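Local coordinates for protein response regulator aspartate phosphatase H (Bacillus subtilis, PDB 3Q15) that dephosphorylates the sporulation phosphotransferase Spo0F and also acts on the competence regulator ComA, keeping sporulation and competence apart in time, at residues T96-L99 against K100-S103; N191-F195 against K196-K200; H296-Y299 against K300-F303; Q354-A357 against F358-V362. All coordinates share one frame; numbering follows the deposited sequence.

Overall arrangement
All four contacts are local, between neighbours on one turn or at the end of one helix, and none touches another; their centres lie 22 to 52 Å apart. Interactions 1 and 4 sit within single helices, 93-113 and 352-372, each with one buried and one exposed flank. Interactions 2 and 3 lie at helix ends: interaction 2 closes helix 178-194 and turns into helix 198-214, interaction 3 starts helix 299-310. Interaction 1 is chiefly leucine-tyrosine packing, touching another chain only through Leu98; in interaction 3, which no other chain touches, aromatic packing goes with a lysine-glutamate ion pair. Interactions 2 and 4 reach the second subunit, where lysine, tyrosine and arginine find polar partners.

Interaction 1. Residues T96-L99 against K100-S103; sequences TGLL and KYYS
Lys100 N donates to Thr96 O at 3.1 Å, and its CB rests near the same carbonyl. Beyond CB the lysine chain runs extended and leads away from the 96-99 turn, on the exposed flank of the helix. Tyr101 N bonds to Gly97 O, while its ring is turned to cross Leu98 at a slant: ring atom CD1 lies 4.0 Å from Leu98 CD1. The Tyr101 side chain also touches Glu139 and Phe143 of helix 137-153. This is the regular i to i+4 pattern of helix 93-113, which carries the start of the predicted first TPR repeat, and its buried flank faces helix 49-67, where Leu57 meets both Leu98 and Leu99. Tyr102 N donates to Leu98 O at 3.0 Å. With CG set beside its backbone N (chi1 -83°), the Tyr102 side chain runs alongside Leu98 in the same direction, and its CE1 lies 3.8 Å from Leu98 CG, with CD1 of the leucine also close. The Tyr102 ring also meets that of Tyr54, their planes about 40° apart. Ser103 N bonds to Leu99 O at 2.9 Å. Its hydroxyl folds back between backbone N and carbonyl carbon (chi1 66°), and OG donates to Lys100 O at 2.8 Å, a bond that fixes the serine rotamer against the helix backbone.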
loop_
_atom_site.group_PDB
_atom_site.type_symbol
_atom_site.label_atom_id
_atom_site.label_comp_id
_atom_site.label_asym_id
_atom_site.label_seq_id
_atom_site.Cartn_x
_atom_site.Cartn_y
_atom_site.Cartn_z
ATOM N N THR A 96 -1.304 12.891 -25.464
ATOM C CA THR A 96 -0.036 12.830 -24.754
ATOM C C THR A 96 -0.251 12.378 -23.310
ATOM O O THR A 96 0.517 11.577 -22.782
ATOM C CB THR A 96 0.687 14.192 -24.796
ATOM O OG1 THR A 96 0.876 14.581 -26.162
ATOM C CG2 THR A 96 2.039 14.111 -24.111
ATOM N N GLY A 97 -1.305 12.889 -22.682
ATOM C CA GLY A 97 -1.637 12.515 -21.320
ATOM C C GLY A 97 -2.016 11.050 -21.182
ATOM O O GLY A 97 -1.607 10.384 -20.234
ATOM N N LEU A 98 -2.801 10.546 -22.129
ATOM C CA LEU A 98 -3.225 9.151 -22.091
ATOM C C LEU A 98 -2.048 8.210 -22.327
ATOM O O LEU A 98 -1.904 7.200 -21.634
ATOM C CB LEU A 98 -4.330 8.896 -23.115
ATOM C CG LEU A 98 -5.054 7.553 -23.003
ATOM C CD1 LEU A 98 -5.359 7.216 -21.547
ATOM C CD2 LEU A 98 -6.329 7.570 -23.834
ATOM N N LEU A 99 -1.207 8.546 -23.303
ATOM C CA LEU A 99 -0.010 7.754 -23.580
ATOM C C LEU A 99 0.864 7.652 -22.340
ATOM O O LEU A 99 1.342 6.573 -21.992
ATOM C CB LEU A 99 0.801 8.362 -24.728
ATOM C CG LEU A 99 0.179 8.315 -26.121
ATOM C CD1 LEU A 99 1.128 8.951 -27.125
ATOM C CD2 LEU A 99 -0.147 6.884 -26.514
ATOM N N LYS A 100 1.074 8.785 -21.679
ATOM C CA LYS A 100 1.872 8.819 -20.469
ATOM C C LYS A 100 1.281 7.877 -19.427
ATOM O O LYS A 100 2.009 7.154 -18.749
ATOM C CB LYS A 100 1.948 10.242 -19.915
ATOM C CG LYS A 100 2.846 10.385 -18.701
ATOM C CD LYS A 100 3.014 11.845 -18.312
ATOM C CE LYS A 100 4.090 12.014 -17.249
ATOM N NZ LYS A 100 4.268 13.442 -16.862
ATOM N N TYR A 101 -0.043 7.884 -19.312
ATOM C CA TYR A 101 -0.734 7.050 -18.335
ATOM C C TYR A 101 -0.504 5.571 -18.615
ATOM O O TYR A 101 -0.207 4.792 -17.708
ATOM C CB TYR A 101 -2.236 7.345 -18.334
ATOM C CG TYR A 101 -3.055 6.278 -17.637
ATOM C CD1 TYR A 101 -3.759 5.328 -18.365
ATOM C CD2 TYR A 101 -3.107 6.212 -16.251
ATOM C CE1 TYR A 101 -4.503 4.351 -17.731
ATOM C CE2 TYR A 101 -3.844 5.238 -15.611
ATOM C CZ TYR A 101 -4.542 4.310 -16.353
ATOM O OH TYR A 101 -5.281 3.341 -15.708
ATOM N N TYR A 102 -0.639 5.192 -19.878
ATOM C CA TYR A 102 -0.438 3.807 -20.281
ATOM C C TYR A 102 1.005 3.345 -20.084
ATOM O O TYR A 102 1.243 2.244 -19.589
ATOM C CB TYR A 102 -0.863 3.614 -21.737
ATOM C CG TYR A 102 -2.352 3.402 -21.911
ATOM C CD1 TYR A 102 -3.037 3.990 -22.967
ATOM C CD2 TYR A 102 -3.070 2.605 -21.026
ATOM C CE1 TYR A 102 -4.394 3.799 -23.134
ATOM C CE2 TYR A 102 -4.431 2.405 -21.185
ATOM C CZ TYR A 102 -5.086 3.008 -22.246
ATOM O OH TYR A 102 -6.435 2.824 -22.424
ATOM N N SER A 103 1.964 4.181 -20.473
ATOM C CA SER A 103 3.368 3.801 -20.373
ATOM C C SER A 103 3.727 3.463 -18.930
ATOM O O SER A 103 4.442 2.500 -18.674
ATOM C CB SER A 103 4.287 4.906 -20.911
ATOM O OG SER A 103 4.214 6.073 -20.104
#

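Interaction 2. Residues N191-F195 against K196-K200; sequences NYDDF and KHYDK
Tyr192 and Lys200 cross at about a right angle, the lysine chain lying over one face of the phenol ring. A Schellman motif ends helix 178-194 here: His197 N donates to Tyr192 O at 3.1 Å and Lys196 N to Asp193 O at 2.8 Å, with Lys196 at positive phi (63°) as the C-prime residue. The reversal joins the two helices of the predicted third TPR repeat and brings Lys200 over Tyr192. Lys200 CB stands 3.7 Å from the ring centroid, only 14° off the normal, a CH-pi contact, and CD follows at 3.6 Å from Tyr192 CE1. The extended chain carries NZ on over one face of the His197 imidazole. Both polar ends go to the second subunit: Tyr192 OH bonds to Tyr378 OXT and Lys200 NZ to Tyr376 O of that subunit, and both partners lie in the last residues of its chain. On another side of the turn Asp193 and Tyr198 also cross nearly at right angles, carboxylate and ring planes 48° apart. Asp193 OD2 is engaged in a salt bridge with Arg234 of helix 218-235, a helix that Tyr198 also touches. The other carboxylate oxygen, OD1, approaches the Tyr198 ring at its edge, near the ring plane, 3.4 Å from CD1.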
loop_
_atom_site.group_PDB
_atom_site.type_symbol
_atom_site.label_atom_id
_atom_site.label_comp_id
_atom_site.label_asym_id
_atom_site.label_seq_id
_atom_site.Cartn_x
_atom_site.Cartn_y
_atom_site.Cartn_z
ATOM N N ASN A 191 -10.286 -10.367 0.088
ATOM C CA ASN A 191 -9.465 -9.568 0.990
ATOM C C ASN A 191 -9.770 -9.860 2.455
ATOM O O ASN A 191 -8.862 -10.038 3.270
ATOM C CB ASN A 191 -9.621 -8.073 0.691
ATOM C CG ASN A 191 -8.906 -7.658 -0.582
ATOM O OD1 ASN A 191 -8.069 -8.397 -1.104
ATOM N ND2 ASN A 191 -9.225 -6.470 -1.084
ATOM N N TYR A 192 -11.055 -9.906 2.784
ATOM C CA TYR A 192 -11.470 -10.275 4.130
ATOM C C TYR A 192 -10.951 -11.654 4.507
ATOM O O TYR A 192 -10.528 -11.869 5.639
ATOM C CB TYR A 192 -12.990 -10.224 4.266
ATOM C CG TYR A 192 -13.518 -8.839 4.539
ATOM C CD1 TYR A 192 -13.095 -8.129 5.656
ATOM C CD2 TYR A 192 -14.447 -8.244 3.697
ATOM C CE1 TYR A 192 -13.575 -6.868 5.923
ATOM C CE2 TYR A 192 -14.935 -6.977 3.955
ATOM C CZ TYR A 192 -14.494 -6.294 5.071
ATOM O OH TYR A 192 -14.965 -5.031 5.344
ATOM N N ASP A 193 -10.987 -12.577 3.550
ATOM C CA ASP A 193 -10.481 -13.927 3.764
ATOM C C ASP A 193 -9.023 -13.910 4.230
ATOM O O ASP A 193 -8.635 -14.715 5.075
ATOM C CB ASP A 193 -10.625 -14.771 2.494
ATOM C CG ASP A 193 -12.068 -15.142 2.195
ATOM O OD1 ASP A 193 -12.938 -14.956 3.073
ATOM O OD2 ASP A 193 -12.330 -15.636 1.079
ATOM N N ASP A 194 -8.231 -12.981 3.693
ATOM C CA ASP A 194 -6.823 -12.857 4.076
ATOM C C ASP A 194 -6.653 -12.619 5.573
ATOM O O ASP A 194 -5.632 -12.982 6.153
ATOM C CB ASP A 194 -6.134 -11.733 3.295
ATOM C CG ASP A 194 -5.687 -12.166 1.912
ATOM O OD1 ASP A 194 -5.715 -13.379 1.622
ATOM O OD2 ASP A 194 -5.295 -11.286 1.117
ATOM N N PHE A 195 -7.655 -12.009 6.196
ATOM C CA PHE A 195 -7.605 -11.754 7.630
ATOM C C PHE A 195 -8.446 -12.770 8.395
ATOM O O PHE A 195 -8.716 -12.597 9.585
ATOM C CB PHE A 195 -8.084 -10.336 7.943
ATOM C CG PHE A 195 -7.264 -9.264 7.286
ATOM C CD1 PHE A 195 -6.017 -8.926 7.786
ATOM C CD2 PHE A 195 -7.738 -8.595 6.170
ATOM C CE1 PHE A 195 -5.253 -7.938 7.185
ATOM C CE2 PHE A 195 -6.980 -7.612 5.567
ATOM C CZ PHE A 195 -5.736 -7.283 6.074
ATOM N N LYS A 196 -8.855 -13.826 7.697
ATOM C CA LYS A 196 -9.664 -14.897 8.285
ATOM C C LYS A 196 -11.024 -14.400 8.765
ATOM O O LYS A 196 -11.623 -14.995 9.657
ATOM C CB LYS A 196 -8.928 -15.566 9.449
ATOM C CG LYS A 196 -7.480 -15.927 9.161
ATOM C CD LYS A 196 -7.364 -16.881 7.991
ATOM C CE LYS A 196 -5.910 -17.253 7.751
ATOM N NZ LYS A 196 -5.748 -18.187 6.607
ATOM N N HIS A 197 -11.507 -13.307 8.182
ATOM C CA HIS A 197 -12.823 -12.795 8.535
ATOM C C HIS A 197 -13.867 -13.227 7.517
ATOM O O HIS A 197 -14.460 -12.402 6.824
ATOM C CB HIS A 197 -12.799 -11.275 8.665
ATOM C CG HIS A 197 -12.358 -10.796 10.011
ATOM N ND1 HIS A 197 -11.149 -10.171 10.219
ATOM C CD2 HIS A 197 -12.965 -10.855 11.219
ATOM C CE1 HIS A 197 -11.030 -9.861 11.499
ATOM N NE2 HIS A 197 -12.119 -10.264 12.126
ATOM N N TYR A 198 -14.082 -14.533 7.434
ATOM C CA TYR A 198 -15.025 -15.093 6.478
ATOM C C TYR A 198 -16.433 -14.542 6.691
ATOM O O TYR A 198 -17.187 -14.360 5.736
ATOM C CB TYR A 198 -15.023 -16.618 6.576
ATOM C CG TYR A 198 -13.633 -17.202 6.683
ATOM C CD1 TYR A 198 -12.780 -17.220 5.586
ATOM C CD2 TYR A 198 -13.168 -17.729 7.884
ATOM C CE1 TYR A 198 -11.503 -17.751 5.682
ATOM C CE2 TYR A 198 -11.891 -18.263 7.988
ATOM C CZ TYR A 198 -11.067 -18.270 6.885
ATOM O OH TYR A 198 -9.799 -18.796 6.981
ATOM N N ASP A 199 -16.783 -14.270 7.942
ATOM C CA ASP A 199 -18.093 -13.712 8.246
ATOM C C ASP A 199 -18.273 -12.326 7.619
ATOM O O ASP A 199 -19.383 -11.942 7.262
ATOM C CB ASP A 199 -18.335 -13.671 9.760
ATOM C CG ASP A 199 -17.279 -12.875 10.500
ATOM O OD1 ASP A 199 -17.644 -12.114 11.424
ATOM O OD2 ASP A 199 -16.082 -13.008 10.166
ATOM N N LYS A 200 -17.180 -11.582 7.471
ATOM C CA LYS A 200 -17.254 -10.270 6.834
ATOM C C LYS A 200 -17.345 -10.401 5.321
ATOM O O LYS A 200 -17.957 -9.570 4.655
ATOM C CB LYS A 200 -16.058 -9.402 7.226
ATOM C CG LYS A 200 -16.094 -8.942 8.670
ATOM C CD LYS A 200 -14.824 -8.201 9.042
ATOM C CE LYS A 200 -14.829 -7.806 10.510
ATOM N NZ LYS A 200 -13.571 -7.104 10.874
#

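Interaction 3. Residues H296-Y299 against K300-F303; sequences HKFY and KELF
Phe298 and Glu301 meet at the first turn of helix 299-310, the glutamate bending back toward the phenylalanine. Glu301 CB lies alongside the Phe298 carbonyl, whose exact place is doubtful. CG leaves beside the backbone N, and a bend at chi2 (75°) swings the carboxylate toward the loop residue. There OE2 comes to 3.6 Å from Phe298 CA, with CB and ring atom CD1 of Phe298 each at 3.8 Å; it sits at the ring edge and near its plane, the ring and carboxylate planes 65° apart. The other oxygen, OE1, forms a salt bridge with Lys300 NZ at 3.6 Å, so the two oxygens face different neighbours. Phe298 is the N-cap residue, where the loop after helix 277-290 gives way to helix 299-310 in the large C-terminal TPR domain. The Phe298 side chain touches Tyr325 and Tyr334, while Glu301 lies against Leu322 and Phe326 of helix 316-328. On another flank Phe303 N donates to Tyr299 O at 2.8 Å, and ring atom CE2 of Phe303 lies 4.2 Å from Tyr299 CB. Helix 260-273 covers this flank, with Phe265 against Tyr299 and Leu264 against Phe303.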
loop_
_atom_site.group_PDB
_atom_site.type_symbol
_atom_site.label_atom_id
_atom_site.label_comp_id
_atom_site.label_asym_id
_atom_site.label_seq_id
_atom_site.Cartn_x
_atom_site.Cartn_y
_atom_site.Cartn_z
ATOM N N HIS A 296 -4.468 -26.557 -16.463
ATOM C CA HIS A 296 -3.274 -25.920 -15.923
ATOM C C HIS A 296 -3.308 -25.924 -14.398
ATOM O O HIS A 296 -2.399 -25.416 -13.745
ATOM C CB HIS A 296 -3.150 -24.484 -16.437
ATOM C CG HIS A 296 -3.004 -24.386 -17.923
ATOM N ND1 HIS A 296 -1.798 -24.568 -18.566
ATOM C CD2 HIS A 296 -3.911 -24.119 -18.894
ATOM C CE1 HIS A 296 -1.968 -24.422 -19.868
ATOM N NE2 HIS A 296 -3.241 -24.148 -20.093
ATOM N N LYS A 297 -4.368 -26.493 -13.834
ATOM C CA LYS A 297 -4.516 -26.541 -12.385
ATOM C C LYS A 297 -3.934 -27.822 -11.801
ATOM O O LYS A 297 -3.528 -28.728 -12.531
ATOM C CB LYS A 297 -5.987 -26.400 -11.989
ATOM C CG LYS A 297 -6.517 -24.976 -12.053
ATOM C CD LYS A 297 -5.794 -24.072 -11.066
ATOM C CE LYS A 297 -6.355 -22.656 -11.091
ATOM N NZ LYS A 297 -7.773 -22.595 -10.633
ATOM N N PHE A 298 -3.901 -27.893 -10.476
ATOM C CA PHE A 298 -3.358 -29.056 -9.795
ATOM C C PHE A 298 -4.419 -29.786 -8.969
ATOM O O PHE A 298 -4.091 -30.516 -8.036
ATOM C CB PHE A 298 -2.167 -28.653 -8.920
ATOM C CG PHE A 298 -0.996 -28.114 -9.701
ATOM C CD1 PHE A 298 0.005 -28.963 -10.151
ATOM C CD2 PHE A 298 -0.899 -26.763 -9.987
ATOM C CE1 PHE A 298 1.082 -28.472 -10.868
ATOM C CE2 PHE A 298 0.175 -26.266 -10.705
ATOM C CZ PHE A 298 1.167 -27.123 -11.146
ATOM N N TYR A 299 -5.689 -29.599 -9.317
ATOM C CA TYR A 299 -6.767 -30.288 -8.609
ATOM C C TYR A 299 -6.566 -31.799 -8.629
ATOM O O TYR A 299 -7.025 -32.510 -7.736
ATOM C CB TYR A 299 -8.143 -29.896 -9.166
ATOM C CG TYR A 299 -8.537 -28.482 -8.804
ATOM C CD1 TYR A 299 -8.963 -28.168 -7.520
ATOM C CD2 TYR A 299 -8.461 -27.457 -9.738
ATOM C CE1 TYR A 299 -9.309 -26.873 -7.177
ATOM C CE2 TYR A 299 -8.807 -26.161 -9.403
ATOM C CZ TYR A 299 -9.230 -25.875 -8.122
ATOM O OH TYR A 299 -9.575 -24.586 -7.785
ATOM N N LYS A 300 -5.859 -32.286 -9.643
ATOM C CA LYS A 300 -5.531 -33.699 -9.721
ATOM C C LYS A 300 -4.712 -34.122 -8.505
ATOM O O LYS A 300 -4.958 -35.174 -7.914
ATOM C CB LYS A 300 -4.762 -34.005 -11.009
ATOM C CG LYS A 300 -4.678 -35.493 -11.334
ATOM C CD LYS A 300 -4.127 -35.742 -12.731
ATOM C CE LYS A 300 -2.634 -35.489 -12.783
ATOM N NZ LYS A 300 -1.890 -36.440 -11.914
ATOM N N GLU A 301 -3.739 -33.295 -8.136
ATOM C CA GLU A 301 -2.858 -33.601 -7.011
ATOM C C GLU A 301 -3.554 -33.384 -5.670
ATOM O O GLU A 301 -3.282 -34.087 -4.696
ATOM C CB GLU A 301 -1.575 -32.771 -7.085
ATOM C CG GLU A 301 -0.515 -33.330 -8.029
ATOM C CD GLU A 301 -0.838 -33.100 -9.494
ATOM O OE1 GLU A 301 -0.182 -33.730 -10.352
ATOM O OE2 GLU A 301 -1.736 -32.283 -9.792
ATOM N N LEU A 302 -4.447 -32.403 -5.624
ATOM C CA LEU A 302 -5.257 -32.166 -4.433
ATOM C C LEU A 302 -6.244 -33.314 -4.209
ATOM O O LEU A 302 -6.469 -33.741 -3.078
ATOM C CB LEU A 302 -6.007 -30.832 -4.533
ATOM C CG LEU A 302 -5.246 -29.519 -4.327
ATOM C CD1 LEU A 302 -4.352 -29.593 -3.099
ATOM C CD2 LEU A 302 -4.435 -29.167 -5.555
ATOM N N PHE A 303 -6.833 -33.812 -5.291
ATOM C CA PHE A 303 -7.735 -34.950 -5.186
ATOM C C PHE A 303 -6.983 -36.160 -4.667
ATOM O O PHE A 303 -7.450 -36.849 -3.762
ATOM C CB PHE A 303 -8.382 -35.280 -6.530
ATOM C CG PHE A 303 -9.636 -34.502 -6.807
ATOM C CD1 PHE A 303 -10.754 -34.649 -5.998
ATOM C CD2 PHE A 303 -9.708 -33.637 -7.885
ATOM C CE1 PHE A 303 -11.918 -33.938 -6.254
ATOM C CE2 PHE A 303 -10.869 -32.923 -8.148
ATOM C CZ PHE A 303 -11.976 -33.073 -7.330
#

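Interaction 4. Residues Q354-A357 against F358-V362; sequences QAAA and FYRKV
Four successive i to i+4 bonds run through this turn, from Phe358 N to Gln354 O, Tyr359 N to Ala355 O, Arg360 N to Ala356 O and Lys361 N to Ala357 O, with lengths from 2.9 to 3.2 Å. Three alanines in a row present little bulk, and Arg360 folds back over Ala356 and Ala357. Phe358 sets CG beside its backbone N (chi1 -75°), which places ring atom CD1 3.1 Å from Gln354 O; the ring is buried among Ala342, Ile319 and Leu323. Tyr359 CE2 lies 4.4 Å from Ala355 CB, and the Tyr359 hydroxyl bonds to Glu347 of the same chain. Helix 352-372 thus lies against helix 332-348, the antiparallel helix pair of the predicted sixth TPR repeat, with Phe358, Tyr359 and Val362 toward the partner helix. Part of the same helix meets the second subunit, where Tyr359 meets Tyr359 of that subunit, ring planes about 45° apart. Arg360 bends at chi3 (-57°), laying its guanidinium flat above the backbone: Ala357 CA sits under one face, off toward the rim, 3.6 Å from NH2. Arg360 NH1, 4.0 Å from Ala356 CB, makes a salt bridge with Glu347 of the second subunit. On the exposed flank Lys361 curls at chi4, and a water bridges its NZ to Ala357 O, donating to the carbonyl at 2.9 Å and accepting from NZ at 3.0 Å.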
loop_
_atom_site.group_PDB
_atom_site.type_symbol
_atom_site.label_atom_id
_atom_site.label_comp_id
_atom_site.label_asym_id
_atom_site.label_seq_id
_atom_site.Cartn_x
_atom_site.Cartn_y
_atom_site.Cartn_z
ATOM N N GLN A 354 3.936 -38.259 13.905
ATOM C CA GLN A 354 3.576 -37.946 12.530
ATOM C C GLN A 354 3.000 -36.532 12.449
ATOM O O GLN A 354 3.337 -35.764 11.552
ATOM C CB GLN A 354 2.569 -38.964 11.987
ATOM C CG GLN A 354 3.137 -40.365 11.780
ATOM C CD GLN A 354 2.945 -41.274 12.986
ATOM O OE1 GLN A 354 2.988 -40.829 14.134
ATOM N NE2 GLN A 354 2.727 -42.559 12.726
ATOM N N ALA A 355 2.136 -36.197 13.402
ATOM C CA ALA A 355 1.523 -34.879 13.453
ATOM C C ALA A 355 2.583 -33.787 13.516
ATOM O O ALA A 355 2.594 -32.879 12.689
ATOM C CB ALA A 355 0.583 -34.776 14.638
ATOM N N ALA A 356 3.469 -33.878 14.501
ATOM C CA ALA A 356 4.533 -32.894 14.668
ATOM C C ALA A 356 5.332 -32.713 13.378
ATOM O O ALA A 356 5.667 -31.591 12.997
ATOM C CB ALA A 356 5.451 -33.289 15.818
ATOM N N ALA A 357 5.632 -33.822 12.708
ATOM C CA ALA A 357 6.357 -33.768 11.441
ATOM C C ALA A 357 5.648 -32.878 10.417
ATOM O O ALA A 357 6.284 -32.078 9.730
ATOM C CB ALA A 357 6.562 -35.170 10.881
ATOM N N PHE A 358 4.331 -33.021 10.319
ATOM C CA PHE A 358 3.565 -32.226 9.368
ATOM C C PHE A 358 3.432 -30.777 9.811
ATOM O O PHE A 358 3.437 -29.877 8.980
ATOM C CB PHE A 358 2.204 -32.862 9.084
ATOM C CG PHE A 358 2.285 -34.057 8.184
ATOM C CD1 PHE A 358 2.236 -35.335 8.702
ATOM C CD2 PHE A 358 2.448 -33.898 6.818
ATOM C CE1 PHE A 358 2.329 -36.434 7.874
ATOM C CE2 PHE A 358 2.541 -34.994 5.985
ATOM C CZ PHE A 358 2.483 -36.263 6.514
ATOM N N TYR A 359 3.331 -30.553 11.116
ATOM C CA TYR A 359 3.302 -29.193 11.643
ATOM C C TYR A 359 4.581 -28.441 11.266
ATOM O O TYR A 359 4.541 -27.252 10.957
ATOM C CB TYR A 359 3.121 -29.201 13.164
ATOM C CG TYR A 359 1.694 -29.409 13.633
ATOM C CD1 TYR A 359 0.640 -28.754 13.014
ATOM C CD2 TYR A 359 1.405 -30.262 14.693
ATOM C CE1 TYR A 359 -0.658 -28.935 13.435
ATOM C CE2 TYR A 359 0.101 -30.452 15.121
ATOM C CZ TYR A 359 -0.924 -29.786 14.488
ATOM O OH TYR A 359 -2.223 -29.966 14.906
ATOM N N ARG A 360 5.714 -29.138 11.287
ATOM C CA ARG A 360 6.979 -28.529 10.887
ATOM C C ARG A 360 6.986 -28.187 9.397
ATOM O O ARG A 360 7.555 -27.176 8.985
ATOM C CB ARG A 360 8.169 -29.433 11.234
ATOM C CG ARG A 360 8.437 -29.589 12.728
ATOM C CD ARG A 360 9.827 -30.192 13.017
ATOM N NE ARG A 360 10.033 -31.487 12.370
ATOM C CZ ARG A 360 9.627 -32.650 12.872
ATOM N NH1 ARG A 360 8.992 -32.686 14.034
ATOM N NH2 ARG A 360 9.853 -33.782 12.213
ATOM N N LYS A 361 6.359 -29.040 8.594
ATOM C CA LYS A 361 6.229 -28.787 7.167
ATOM C C LYS A 361 5.340 -27.567 6.936
ATOM O O LYS A 361 5.553 -26.792 6.000
ATOM C CB LYS A 361 5.639 -30.001 6.446
ATOM C CG LYS A 361 6.452 -31.283 6.571
ATOM C CD LYS A 361 5.857 -32.391 5.714
ATOM C CE LYS A 361 6.407 -33.757 6.101
ATOM N NZ LYS A 361 7.889 -33.833 5.958
ATOM N N VAL A 362 4.340 -27.409 7.797
ATOM C CA VAL A 362 3.435 -26.271 7.719
ATOM C C VAL A 362 4.194 -24.978 7.957
ATOM O O VAL A 362 4.146 -24.064 7.136
ATOM C CB VAL A 362 2.311 -26.361 8.759
ATOM C CG1 VAL A 362 1.505 -25.065 8.764
ATOM C CG2 VAL A 362 1.414 -27.565 8.480
HETATM O O HOH W 1 8.835 -32.472 8.451
#